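Local atomic coordinates of periplasmic solute binding protein (Candidatus liberibacter, PDB entry 4CL2), a protein that binds manganese and zinc ions in the periplasm and probably delivers them to an ABC transporter for uptake into the cell. Residues 30-33 against 37-40; 123-128 against 134-139; 166-171 against 177-182; 216-221 against 227-232; 148-153 against 258-263. One frame throughout, in Å; residues are numbered along the deposited sequence.

Interaction 1: residues 30-33 against 37-40; sequences TLVE and DSHS. With SO4 (sulfate ion), chain B.
Val32 reaches across to Asp37 and Ser38 with its two methyl groups, one to each residue. Its CB lies 4.2 Å from Ser38 OG. From there CG1 runs anti to the backbone N (chi1 178°) and meets main chain: it sits 4.0 Å from Asp37 C, with Asp37 N equally near. CG2 takes the other direction, beside its own backbone N, and ends 3.8 Å from Ser38 OG. The hydroxyl of Ser38 is buried, but Val32 is not its polar partner; Tyr68 OH is hydrogen-bonded to it, and the Tyr68 side chain also touches Val32.

The loop 37-40 has its own internal tie. Asp37 OD1 accepts from His39 N at 3.1 Å, which makes an Asx turn. The N-H comes from the anti side, 28° out of the carboxylate plane. His39, a manganese and zinc ligand in other structures of the protein, is not bound to metal here, and the Asp37 side chain is about 5 Å from the manganese ion.

At the far end of 30-33, Thr30 N donates to sulfate O3 at 2.9 Å. The sulfate probably comes from the crystallisation liquor and is also bonded to Lys50, which forms a salt bridge with Glu33. The segments themselves meet by van der Waals packing of the Val32 methyls. Shape matters here, while Tyr68 satisfies Ser38 OG.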
# COMPACT_ATOMS: atom_id res chain seq x y z
N THR A 30 -8.04 13.12 -4.68
CA THR A 30 -6.85 12.29 -4.85
C THR A 30 -5.95 12.87 -5.91
O THR A 30 -6.44 13.28 -6.99
CB THR A 30 -7.28 10.84 -5.26
OG1 THR A 30 -8.15 10.30 -4.25
CG2 THR A 30 -6.07 9.96 -5.45
N LEU A 31 -4.65 12.90 -5.66
CA LEU A 31 -3.72 13.40 -6.66
C LEU A 31 -3.37 12.32 -7.69
O LEU A 31 -3.67 12.50 -8.85
CB LEU A 31 -2.44 13.93 -6.00
CG LEU A 31 -1.34 14.47 -6.89
CD1 LEU A 31 -1.83 15.72 -7.60
CD2 LEU A 31 -0.08 14.85 -6.10
N VAL A 32 -2.73 11.25 -7.24
CA VAL A 32 -2.26 10.19 -8.13
C VAL A 32 -3.40 9.19 -8.15
O VAL A 32 -3.59 8.37 -7.27
CB VAL A 32 -0.93 9.53 -7.61
CG1 VAL A 32 -0.53 8.40 -8.57
CG2 VAL A 32 0.15 10.57 -7.47
N GLU A 33 -4.21 9.29 -9.19
CA GLU A 33 -5.42 8.52 -9.28
C GLU A 33 -5.01 7.08 -9.61
O GLU A 33 -3.90 6.81 -10.09
CB GLU A 33 -6.34 9.04 -10.37
CG GLU A 33 -6.77 10.48 -10.23
CD GLU A 33 -7.97 10.71 -9.38
OE1 GLU A 33 -8.37 9.79 -8.66
OE2 GLU A 33 -8.51 11.85 -9.48
N ASP A 37 1.29 5.92 -11.19
CA ASP A 37 2.29 5.53 -10.20
C ASP A 37 2.97 6.78 -9.66
O ASP A 37 3.28 7.67 -10.42
CB ASP A 37 3.34 4.62 -10.84
CG ASP A 37 4.19 3.94 -9.80
OD1 ASP A 37 5.21 4.58 -9.42
OD2 ASP A 37 3.81 2.81 -9.33
N SER A 38 3.25 6.84 -8.37
CA SER A 38 3.83 8.06 -7.78
C SER A 38 5.24 8.41 -8.27
O SER A 38 5.61 9.59 -8.34
CB SER A 38 3.83 7.93 -6.25
OG SER A 38 2.54 8.18 -5.71
N HIS A 39 6.05 7.40 -8.61
CA HIS A 39 7.38 7.70 -9.04
C HIS A 39 7.36 8.47 -10.39
O HIS A 39 6.79 8.01 -11.37
CB HIS A 39 8.28 6.43 -9.13
CG HIS A 39 9.69 6.77 -9.50
ND1 HIS A 39 10.54 7.47 -8.65
CD2 HIS A 39 10.40 6.57 -10.64
CE1 HIS A 39 11.70 7.67 -9.25
NE2 HIS A 39 11.64 7.13 -10.46
N SER A 40 7.94 9.67 -10.39
CA SER A 40 7.81 10.66 -11.48
C SER A 40 6.39 10.89 -12.07
O SER A 40 6.26 11.29 -13.22
CB SER A 40 8.83 10.34 -12.58
OG SER A 40 10.12 10.12 -12.03
S SO4 B . -10.97 13.25 -7.19
O1 SO4 B . -10.66 12.06 -8.01
O2 SO4 B . -11.76 14.34 -7.83
O3 SO4 B . -9.72 13.84 -6.92
O4 SO4 B . -11.75 12.82 -6.03

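Interaction 2: residues 123-128 against 134-139; sequences KALTAL and KKYELN
The ring of Tyr136 lies flat against Leu125. Leu125 CB sits over the middle of one ring face, 3.8 Å from the centroid and only 3° off the ring normal. This is a CH-pi contact. The two side chains cross at about a right angle. Leu125 CG stands beside its own backbone N (chi1 -74°), and the branch then carries CD1 to the CD1-CE1 side of the ring, 3.9 Å from Tyr136 CD1. At the opposite edge of the ring, and on the same face, Tyr136 CE2 lies 3.7 Å from Leu125 O. One residue thus meets the tyrosine with both its side chain and its carbonyl.

Thr126 meets the base of the same side chain. Its OG1 lies 3.6 Å from Tyr136 CB and nearly as close to CD2, and the two side chains slide past each other in opposite directions. OG1 is hydrogen-bonded to Arg122 O, one turn back in its own helix. The ring hydroxyl also has a partner: Tyr136 OH is hydrogen-bonded to Asp129 OD2, in the connection between the helices. The tyrosine is therefore held at its polar end as well as over its face.

Leu125 and Tyr136 both also touch Ala22 of helix 12-22. The contact lies away from the metal site. It sits beside the connection of a helical (alpha-alpha) hairpin, in which helix 111-128 leads into the long helix 133-158 that is typical of this family of metal-binding proteins.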
# COMPACT_ATOMS: atom_id res chain seq x y z
N LYS A 123 -7.35 11.21 13.32
CA LYS A 123 -6.80 12.28 14.12
C LYS A 123 -6.68 13.56 13.33
O LYS A 123 -7.04 14.63 13.83
CB LYS A 123 -5.43 11.80 14.69
CG LYS A 123 -4.83 12.83 15.62
CD LYS A 123 -3.49 12.36 16.22
CE LYS A 123 -3.17 10.89 16.18
NZ LYS A 123 -1.74 10.72 16.65
N ALA A 124 -6.18 13.46 12.09
CA ALA A 124 -6.04 14.66 11.27
C ALA A 124 -7.37 15.29 10.87
O ALA A 124 -7.53 16.52 10.89
CB ALA A 124 -5.18 14.33 10.05
N LEU A 125 -8.35 14.48 10.51
CA LEU A 125 -9.67 14.97 10.17
C LEU A 125 -10.32 15.67 11.36
O LEU A 125 -10.92 16.71 11.19
CB LEU A 125 -10.57 13.82 9.73
CG LEU A 125 -10.29 13.26 8.33
CD1 LEU A 125 -11.10 11.97 8.11
CD2 LEU A 125 -10.59 14.25 7.19
N THR A 126 -10.09 15.11 12.54
CA THR A 126 -10.69 15.64 13.77
C THR A 126 -10.05 17.00 14.11
O THR A 126 -10.75 17.95 14.50
CB THR A 126 -10.61 14.58 14.90
OG1 THR A 126 -11.29 13.39 14.50
CG2 THR A 126 -11.13 15.10 16.22
N ALA A 127 -8.75 17.13 13.90
CA ALA A 127 -8.08 18.41 14.16
C ALA A 127 -8.54 19.47 13.15
O ALA A 127 -8.67 20.65 13.50
CB ALA A 127 -6.59 18.24 14.09
N LEU A 128 -8.73 19.05 11.91
CA LEU A 128 -9.22 19.93 10.87
C LEU A 128 -10.66 20.37 11.12
O LEU A 128 -11.01 21.55 10.87
CB LEU A 128 -9.14 19.25 9.50
CG LEU A 128 -9.69 19.99 8.27
CD1 LEU A 128 -8.81 21.21 7.95
CD2 LEU A 128 -9.84 19.02 7.10
N LYS A 134 -17.15 13.39 16.85
CA LYS A 134 -17.87 12.16 17.24
C LYS A 134 -18.18 11.26 16.05
O LYS A 134 -18.16 10.01 16.14
CB LYS A 134 -19.15 12.51 17.99
CG LYS A 134 -18.82 13.20 19.32
CD LYS A 134 -19.94 14.07 19.91
CE LYS A 134 -19.37 14.95 21.04
NZ LYS A 134 -20.21 16.14 21.30
N LYS A 135 -18.41 11.89 14.92
CA LYS A 135 -18.62 11.17 13.66
C LYS A 135 -17.35 10.53 13.11
O LYS A 135 -17.37 9.37 12.74
CB LYS A 135 -19.25 12.12 12.61
CG LYS A 135 -20.61 12.64 13.04
CD LYS A 135 -21.26 13.46 11.90
CE LYS A 135 -22.68 13.83 12.33
NZ LYS A 135 -23.49 14.43 11.23
N TYR A 136 -16.24 11.23 13.11
CA TYR A 136 -14.99 10.62 12.67
C TYR A 136 -14.62 9.46 13.60
O TYR A 136 -14.09 8.46 13.15
CB TYR A 136 -13.84 11.63 12.61
CG TYR A 136 -14.07 12.75 11.64
CD1 TYR A 136 -14.35 12.49 10.29
CD2 TYR A 136 -14.00 14.06 12.04
CE1 TYR A 136 -14.58 13.54 9.40
CE2 TYR A 136 -14.19 15.08 11.13
CZ TYR A 136 -14.49 14.80 9.83
OH TYR A 136 -14.76 15.80 8.89
N GLU A 137 -14.91 9.62 14.88
CA GLU A 137 -14.60 8.58 15.89
C GLU A 137 -15.37 7.31 15.57
O GLU A 137 -14.80 6.20 15.52
CB GLU A 137 -14.86 9.09 17.31
CG GLU A 137 -14.21 8.22 18.41
CD GLU A 137 -12.74 8.55 18.60
OE1 GLU A 137 -12.46 9.66 19.15
OE2 GLU A 137 -11.91 7.72 18.20
N LEU A 138 -16.68 7.45 15.39
CA LEU A 138 -17.51 6.29 15.08
C LEU A 138 -17.10 5.66 13.77
O LEU A 138 -16.94 4.43 13.64
CB LEU A 138 -18.98 6.70 15.12
CG LEU A 138 -19.90 5.66 14.40
CD1 LEU A 138 -20.05 4.50 15.32
CD2 LEU A 138 -21.25 6.32 14.09
N ASN A 139 -16.91 6.51 12.75
CA ASN A 139 -16.59 6.01 11.42
C ASN A 139 -15.27 5.26 11.37
O ASN A 139 -15.16 4.22 10.70
CB ASN A 139 -16.56 7.13 10.38
CG ASN A 139 -17.91 7.82 10.18
OD1 ASN A 139 -18.97 7.29 10.56
ND2 ASN A 139 -17.90 9.02 9.54

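Interaction 3: residues 166-171 against 177-182; sequences RWFVTS and YLAEDF
Arg166 comes first and reaches the end of helix 176-182. Its chain bends at chi3 (74°) and brings NH2 to 3.2 Å from Phe182 O. The oxygen lies at the guanidinium edge, near its plane. The main polar partner of NH2 is Glu159, in a salt bridge, and it also donates to Gly183 O. The charge thus has a carboxylate and the chain leaving the helix beside it.

Phe168, two residues on, carries most of the packing. Its CG stands beside the backbone N (chi1 -72°), and the ring points its CD2-CE2 edge at Leu178 and Ala179. CE2 touches Leu178 CD2 at 3.7 Å, and these two side chains cross at about a right angle. Ala179 N lies in the ring plane at the edge, 3.8 Å from Phe168 CE2. Ala179 CB is 4.0 Å from Phe168 CD2. All three residues are buried.

Strand 167-170 and helix 176-182 are the first two elements of a beta-alpha-beta unit, which closes with the parallel strand 185-188. Phe168 also stacks on the ring of Phe184. Helix 259-274 packs here too: Ile270 and Leu274 touch Phe168, and Leu267 touches Leu178 and Phe182.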
# COMPACT_ATOMS: atom_id res chain seq x y z
N ARG A 166 7.19 -20.37 4.80
CA ARG A 166 6.81 -19.01 5.18
C ARG A 166 7.65 -17.91 4.45
O ARG A 166 8.45 -17.19 5.02
CB ARG A 166 6.85 -18.84 6.67
CG ARG A 166 5.79 -19.75 7.36
CD ARG A 166 5.99 -19.89 8.87
NE ARG A 166 5.60 -18.68 9.47
CZ ARG A 166 4.38 -18.36 9.96
NH1 ARG A 166 3.36 -19.18 10.06
NH2 ARG A 166 4.25 -17.15 10.37
N TRP A 167 7.39 -17.83 3.17
CA TRP A 167 8.09 -16.91 2.26
C TRP A 167 7.06 -16.21 1.43
O TRP A 167 6.16 -16.87 0.87
CB TRP A 167 8.97 -17.67 1.30
CG TRP A 167 10.15 -18.25 1.95
CD1 TRP A 167 10.29 -19.51 2.43
CD2 TRP A 167 11.38 -17.59 2.17
NE1 TRP A 167 11.51 -19.66 2.96
CE2 TRP A 167 12.21 -18.49 2.82
CE3 TRP A 167 11.86 -16.32 1.88
CZ2 TRP A 167 13.51 -18.18 3.18
CZ3 TRP A 167 13.15 -16.01 2.24
CH2 TRP A 167 13.96 -16.92 2.89
N PHE A 168 7.20 -14.90 1.31
CA PHE A 168 6.37 -14.08 0.39
C PHE A 168 7.37 -13.63 -0.68
O PHE A 168 8.28 -12.86 -0.34
CB PHE A 168 5.78 -12.85 1.02
CG PHE A 168 4.68 -13.11 2.00
CD1 PHE A 168 3.91 -14.27 1.95
CD2 PHE A 168 4.43 -12.17 2.99
CE1 PHE A 168 2.90 -14.44 2.89
CE2 PHE A 168 3.42 -12.37 3.91
CZ PHE A 168 2.66 -13.51 3.85
N VAL A 169 7.24 -14.13 -1.89
CA VAL A 169 8.19 -13.81 -3.01
C VAL A 169 7.49 -13.10 -4.17
O VAL A 169 6.53 -13.58 -4.73
CB VAL A 169 8.89 -15.07 -3.54
CG1 VAL A 169 9.94 -14.74 -4.62
CG2 VAL A 169 9.54 -15.80 -2.37
N THR A 170 7.94 -11.90 -4.43
CA THR A 170 7.23 -11.01 -5.32
C THR A 170 8.24 -10.39 -6.27
O THR A 170 9.44 -10.70 -6.20
CB THR A 170 6.50 -9.89 -4.60
OG1 THR A 170 7.45 -9.20 -3.81
CG2 THR A 170 5.40 -10.42 -3.71
N SER A 171 7.75 -9.54 -7.16
CA SER A 171 8.64 -8.92 -8.14
C SER A 171 9.17 -7.62 -7.48
O SER A 171 10.38 -7.53 -7.22
CB SER A 171 7.85 -8.63 -9.46
OG SER A 171 7.52 -9.89 -10.05
N TYR A 177 6.29 -5.23 4.55
CA TYR A 177 5.48 -4.95 5.75
C TYR A 177 4.48 -6.04 6.11
O TYR A 177 4.26 -6.31 7.33
CB TYR A 177 4.82 -3.60 5.67
CG TYR A 177 5.80 -2.44 5.62
CD1 TYR A 177 6.34 -1.98 4.39
CD2 TYR A 177 6.22 -1.79 6.78
CE1 TYR A 177 7.24 -0.92 4.35
CE2 TYR A 177 7.10 -0.75 6.74
CZ TYR A 177 7.62 -0.29 5.51
OH TYR A 177 8.52 0.76 5.52
N LEU A 178 3.84 -6.67 5.12
CA LEU A 178 3.03 -7.84 5.36
C LEU A 178 3.83 -8.97 6.02
O LEU A 178 3.37 -9.65 6.93
CB LEU A 178 2.38 -8.34 4.08
CG LEU A 178 1.26 -9.34 4.27
CD1 LEU A 178 0.11 -8.68 5.00
CD2 LEU A 178 0.80 -9.91 2.96
N ALA A 179 5.02 -9.26 5.47
CA ALA A 179 5.90 -10.27 6.00
C ALA A 179 6.22 -10.01 7.48
O ALA A 179 6.19 -10.92 8.31
CB ALA A 179 7.21 -10.33 5.18
N GLU A 180 6.51 -8.76 7.82
CA GLU A 180 6.86 -8.39 9.20
C GLU A 180 5.63 -8.50 10.14
O GLU A 180 5.77 -8.86 11.29
CB GLU A 180 7.46 -6.97 9.23
CG GLU A 180 8.07 -6.55 10.58
CD GLU A 180 7.05 -5.98 11.55
OE1 GLU A 180 5.95 -5.66 11.12
OE2 GLU A 180 7.34 -5.96 12.77
N ASP A 181 4.46 -8.23 9.60
CA ASP A 181 3.18 -8.24 10.40
C ASP A 181 2.79 -9.70 10.67
O ASP A 181 2.35 -10.02 11.75
CB ASP A 181 2.11 -7.53 9.63
CG ASP A 181 0.83 -7.26 10.42
OD1 ASP A 181 0.89 -7.20 11.59
OD2 ASP A 181 -0.15 -6.84 9.80
N PHE A 182 2.99 -10.59 9.71
CA PHE A 182 2.49 -11.95 9.82
C PHE A 182 3.56 -12.94 10.23
O PHE A 182 3.25 -14.13 10.45
CB PHE A 182 1.78 -12.44 8.54
CG PHE A 182 0.51 -11.74 8.20
CD1 PHE A 182 -0.05 -10.77 9.05
CD2 PHE A 182 -0.21 -12.12 7.08
CE1 PHE A 182 -1.23 -10.13 8.73
CE2 PHE A 182 -1.40 -11.50 6.78
CZ PHE A 182 -1.91 -10.53 7.60

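Interaction 4: residues 216-221 against 227-232; sequences KFIFSE and QPAKQV
Strand 217-221 and helix 227-236 begin a beta-alpha-beta unit that ends in the parallel strand 239-244. The helix runs back along the strand, as such a crossover requires. The short axes lie 7.6 Å apart at closest approach, and their directions differ by 171°.

Ile218 is the main contact from the strand. Its CG1 is anti to the backbone N (chi1 179°) and its chain stays extended to CD1. The long branch therefore passes the helix surface: CG1 lies 4.0 Å from Ala229 CB, and CD1 goes on to Val232 CG1 at 3.8 Å. Ile218 and Val232 cross at about a right angle. The other branch, CG2, meets main chain, 3.5 Å from Ala229 O.

Ala229 is the nearest helix residue to the strand, and its small CB allows the close approach. The methyl group lies 3.7 Å from Phe219 O and 4.2 Å from Ser220 CB. Its contacts therefore span three successive strand residues. Phe219 O is also used as an acceptor by Ser171 OG. The hydroxyl of Ser220 is hydrogen-bonded to Tyr240 OH. The contact is van der Waals packing; Phe219 O and the Ser220 hydroxyl make their hydrogen bonds elsewhere.

Behind Val232 lies helix 200-212, with Met203, Ile207 and Met210 against it. Val169 of strand 167-170 touches Ile218. The metal is some way off, about 12 Å from the Ser220 side chain. The arrangement is that of a helix packed on a parallel sheet in an alpha/beta domain.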
# COMPACT_ATOMS: atom_id res chain seq x y z
N LYS A 216 8.23 -22.18 -3.59
CA LYS A 216 7.33 -22.78 -4.57
C LYS A 216 6.65 -21.78 -5.54
O LYS A 216 6.28 -22.15 -6.62
CB LYS A 216 6.23 -23.52 -3.80
CG LYS A 216 6.75 -24.66 -2.93
CD LYS A 216 7.34 -25.76 -3.77
CE LYS A 216 7.99 -26.81 -2.88
NZ LYS A 216 8.93 -27.63 -3.68
N PHE A 217 6.51 -20.54 -5.10
CA PHE A 217 5.76 -19.52 -5.86
C PHE A 217 6.44 -18.16 -5.84
O PHE A 217 7.01 -17.68 -4.81
CB PHE A 217 4.31 -19.38 -5.31
CG PHE A 217 3.43 -20.56 -5.65
CD1 PHE A 217 2.73 -20.60 -6.85
CD2 PHE A 217 3.33 -21.60 -4.76
CE1 PHE A 217 1.94 -21.70 -7.16
CE2 PHE A 217 2.55 -22.73 -5.05
CZ PHE A 217 1.88 -22.78 -6.26
N ILE A 218 6.28 -17.48 -6.98
CA ILE A 218 6.63 -16.06 -7.10
C ILE A 218 5.54 -15.29 -7.83
O ILE A 218 5.07 -15.76 -8.86
CB ILE A 218 8.03 -15.86 -7.81
CG1 ILE A 218 8.37 -14.36 -7.96
CG2 ILE A 218 8.09 -16.64 -9.10
CD1 ILE A 218 9.83 -14.11 -8.38
N PHE A 219 5.17 -14.13 -7.31
CA PHE A 219 4.09 -13.29 -7.87
C PHE A 219 4.65 -12.10 -8.63
O PHE A 219 5.85 -11.71 -8.48
CB PHE A 219 3.24 -12.72 -6.76
CG PHE A 219 2.56 -13.77 -5.91
CD1 PHE A 219 1.35 -14.32 -6.33
CD2 PHE A 219 3.14 -14.23 -4.75
CE1 PHE A 219 0.71 -15.29 -5.57
CE2 PHE A 219 2.50 -15.18 -3.97
CZ PHE A 219 1.29 -15.71 -4.39
N SER A 220 3.83 -11.56 -9.50
CA SER A 220 3.99 -10.18 -9.97
C SER A 220 2.86 -9.32 -9.58
O SER A 220 1.97 -9.76 -8.86
CB SER A 220 4.27 -10.14 -11.49
OG SER A 220 3.11 -10.57 -12.23
N GLU A 221 2.89 -8.04 -9.96
CA GLU A 221 1.95 -7.10 -9.50
C GLU A 221 1.27 -6.30 -10.62
O GLU A 221 1.72 -6.29 -11.74
CB GLU A 221 2.57 -6.19 -8.42
CG GLU A 221 3.18 -7.01 -7.26
CD GLU A 221 4.65 -7.41 -7.45
OE1 GLU A 221 5.44 -6.58 -7.72
OE2 GLU A 221 5.00 -8.57 -7.30
N GLN A 227 7.00 -10.68 -16.72
CA GLN A 227 8.05 -11.45 -17.38
C GLN A 227 9.20 -11.83 -16.43
O GLN A 227 9.65 -12.98 -16.42
CB GLN A 227 8.52 -10.73 -18.67
CG GLN A 227 7.40 -10.61 -19.71
CD GLN A 227 7.92 -10.33 -21.12
OE1 GLN A 227 8.66 -11.13 -21.70
NE2 GLN A 227 7.53 -9.19 -21.69
N PRO A 228 9.67 -10.89 -15.62
CA PRO A 228 10.70 -11.29 -14.68
C PRO A 228 10.30 -12.44 -13.72
O PRO A 228 11.07 -13.38 -13.60
CB PRO A 228 11.00 -9.99 -13.94
CG PRO A 228 10.70 -8.93 -14.96
CD PRO A 228 9.44 -9.44 -15.56
N ALA A 229 9.10 -12.38 -13.16
CA ALA A 229 8.65 -13.41 -12.25
C ALA A 229 8.56 -14.73 -12.96
O ALA A 229 8.95 -15.78 -12.43
CB ALA A 229 7.31 -13.01 -11.60
N LYS A 230 8.04 -14.70 -14.18
CA LYS A 230 7.95 -15.94 -14.93
C LYS A 230 9.31 -16.54 -15.24
O LYS A 230 9.52 -17.76 -15.18
CB LYS A 230 7.12 -15.74 -16.18
CG LYS A 230 5.64 -15.50 -15.85
CD LYS A 230 4.82 -15.27 -17.13
CE LYS A 230 3.33 -15.39 -16.87
NZ LYS A 230 2.53 -15.12 -18.10
N GLN A 231 10.24 -15.68 -15.64
CA GLN A 231 11.59 -16.14 -15.89
C GLN A 231 12.20 -16.77 -14.63
O GLN A 231 12.81 -17.83 -14.72
CB GLN A 231 12.45 -14.95 -16.29
CG GLN A 231 13.87 -15.35 -16.59
CD GLN A 231 13.96 -16.38 -17.74
OE1 GLN A 231 13.16 -16.36 -18.69
NE2 GLN A 231 14.92 -17.27 -17.66
N VAL A 232 12.09 -16.07 -13.50
CA VAL A 232 12.58 -16.60 -12.22
C VAL A 232 11.95 -17.93 -11.86
O VAL A 232 12.62 -18.87 -11.48
CB VAL A 232 12.41 -15.59 -11.09
CG1 VAL A 232 12.65 -16.22 -9.72
CG2 VAL A 232 13.31 -14.38 -11.33

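Interaction 5: residues 148-153 against 258-263; sequences RNSILP and TYLDLL. With SO4 (sulfate ion), chain E.
Ser150 OG donates to sulfate O2 at 2.6 Å and also packs against Leu260. The ion, probably from the crystallisation liquor, is hydrogen-bonded to Arg264 NH1 as well, and so bridges the two helices. Ser150 OG lies 3.9 Å from Leu260 CD2, while CD1 of the same leucine is almost as near. Leu260 CG is anti to its backbone N (chi1 -177°), which carries the forked tip across to the serine.

Next to Ser150, Ile151 meets Leu263, about one turn on from Leu260. The two side chains cross at about a right angle. The tip of the isoleucine does the touching: Ile151 CD1 is 3.8 Å from Leu263 CB. It packs on the root of the leucine, close to the helix backbone. Leu111 of helix 111-128 also touches Ile151.

The second helix is capped at its start. Thr258 OG1 accepts from Asp261 N at 3.0 Å, in an N-cap bond that is fairly straight (161°).

The axes of the short segments are 10.1 Å apart and 8° from parallel. Here the two helices run side by side in the same direction. Helix 133-158 is consistent with the long helix that links the two lobes in solute-binding proteins of family 9.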
# COMPACT_ATOMS: atom_id res chain seq x y z
N ARG A 148 -10.71 -5.52 9.86
CA ARG A 148 -10.38 -6.68 10.69
C ARG A 148 -11.23 -7.89 10.34
O ARG A 148 -10.73 -9.02 10.19
CB ARG A 148 -10.43 -6.36 12.19
CG ARG A 148 -9.95 -7.52 13.07
CD ARG A 148 -10.06 -7.17 14.55
NE ARG A 148 -9.17 -6.07 14.80
CZ ARG A 148 -9.54 -4.88 15.28
NH1 ARG A 148 -10.79 -4.63 15.58
NH2 ARG A 148 -8.61 -3.92 15.37
N ASN A 149 -12.51 -7.67 10.20
CA ASN A 149 -13.44 -8.76 9.93
C ASN A 149 -13.17 -9.44 8.63
O ASN A 149 -13.31 -10.66 8.52
CB ASN A 149 -14.87 -8.25 10.01
CG ASN A 149 -15.30 -7.97 11.42
OD1 ASN A 149 -14.74 -8.53 12.36
ND2 ASN A 149 -16.34 -7.13 11.59
N SER A 150 -12.75 -8.70 7.62
CA SER A 150 -12.41 -9.30 6.33
C SER A 150 -11.06 -9.95 6.25
O SER A 150 -10.90 -10.93 5.51
CB SER A 150 -12.45 -8.32 5.14
OG SER A 150 -13.79 -7.98 4.84
N ILE A 151 -10.09 -9.33 6.91
CA ILE A 151 -8.71 -9.66 6.71
C ILE A 151 -8.21 -10.64 7.76
O ILE A 151 -7.43 -11.58 7.46
CB ILE A 151 -7.82 -8.38 6.65
CG1 ILE A 151 -8.27 -7.46 5.53
CG2 ILE A 151 -6.35 -8.74 6.54
CD1 ILE A 151 -8.44 -8.17 4.18
N LEU A 152 -8.67 -10.50 8.99
CA LEU A 152 -8.20 -11.46 9.98
C LEU A 152 -8.39 -12.91 9.69
O LEU A 152 -7.47 -13.73 9.92
CB LEU A 152 -8.75 -11.04 11.38
CG LEU A 152 -8.17 -11.83 12.50
CD1 LEU A 152 -6.63 -11.73 12.64
CD2 LEU A 152 -8.81 -11.35 13.79
N PRO A 153 -9.54 -13.35 9.10
CA PRO A 153 -9.61 -14.75 8.78
C PRO A 153 -8.57 -15.28 7.77
O PRO A 153 -8.16 -16.43 7.80
CB PRO A 153 -11.08 -14.92 8.24
CG PRO A 153 -11.82 -13.74 8.74
CD PRO A 153 -10.83 -12.63 8.96
N THR A 258 -11.26 -0.72 -3.88
CA THR A 258 -11.17 -0.08 -2.56
C THR A 258 -9.98 -0.65 -1.82
O THR A 258 -9.46 -1.72 -2.16
CB THR A 258 -12.43 -0.32 -1.69
OG1 THR A 258 -12.48 -1.69 -1.25
CG2 THR A 258 -13.72 -0.03 -2.41
N TYR A 259 -9.51 0.03 -0.77
CA TYR A 259 -8.42 -0.50 0.00
C TYR A 259 -8.73 -1.84 0.63
O TYR A 259 -7.89 -2.78 0.60
CB TYR A 259 -8.02 0.51 1.08
CG TYR A 259 -6.93 0.06 2.10
CD1 TYR A 259 -5.74 -0.37 1.68
CD2 TYR A 259 -7.14 0.14 3.43
CE1 TYR A 259 -4.70 -0.72 2.57
CE2 TYR A 259 -6.15 -0.17 4.33
CZ TYR A 259 -4.92 -0.60 3.90
OH TYR A 259 -3.93 -0.93 4.80
N LEU A 260 -9.89 -1.95 1.27
CA LEU A 260 -10.29 -3.24 1.82
C LEU A 260 -10.30 -4.34 0.75
O LEU A 260 -9.75 -5.41 1.00
CB LEU A 260 -11.65 -3.16 2.48
CG LEU A 260 -12.18 -4.43 3.18
CD1 LEU A 260 -13.25 -4.06 4.13
CD2 LEU A 260 -12.75 -5.37 2.17
N ASP A 261 -10.83 -4.07 -0.44
CA ASP A 261 -10.86 -5.05 -1.51
C ASP A 261 -9.45 -5.40 -1.99
O ASP A 261 -9.20 -6.54 -2.33
CB ASP A 261 -11.65 -4.57 -2.68
CG ASP A 261 -13.16 -4.44 -2.39
OD1 ASP A 261 -13.67 -5.03 -1.47
OD2 ASP A 261 -13.81 -3.75 -3.15
N LEU A 262 -8.56 -4.44 -1.99
CA LEU A 262 -7.19 -4.67 -2.37
C LEU A 262 -6.50 -5.60 -1.40
O LEU A 262 -5.83 -6.58 -1.82
CB LEU A 262 -6.40 -3.35 -2.45
CG LEU A 262 -4.91 -3.46 -2.82
CD1 LEU A 262 -4.53 -2.25 -3.70
CD2 LEU A 262 -4.08 -3.47 -1.57
N LEU A 263 -6.58 -5.32 -0.11
CA LEU A 263 -5.99 -6.22 0.88
C LEU A 263 -6.62 -7.60 0.76
O LEU A 263 -5.94 -8.62 0.83
CB LEU A 263 -6.25 -5.71 2.30
CG LEU A 263 -5.42 -4.52 2.72
CD1 LEU A 263 -5.80 -4.15 4.14
CD2 LEU A 263 -3.93 -4.76 2.64
S SO4 E . -15.73 -10.79 3.77
O1 SO4 E . -15.02 -12.07 3.69
O2 SO4 E . -14.82 -9.74 3.30
O3 SO4 E . -16.13 -10.57 5.18
O4 SO4 E . -16.95 -10.77 2.95

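Interactions 3 and 4 are neighbours, with centres 15 Å apart. They belong to two beta-alpha-beta units, which Ser171 ties together. Ser171 N lies 2.9 Å from Glu221 OE2, a probable hydrogen bond. Glu221 also accepts from the backbone N of Glu172, a manganese ligand with His106 and Asp247. Interaction 1 approaches the metal from the other lobe, its centre 24 Å from that of interaction 3 and on the opposite side of the chain's centre. Interactions 2 and 5 share helix 133-158, their centres 22 Å apart. Interactions 3 and 4 both lie within the loop closed by interaction 5, whose Leu263 side chain is about 13 Å from the manganese.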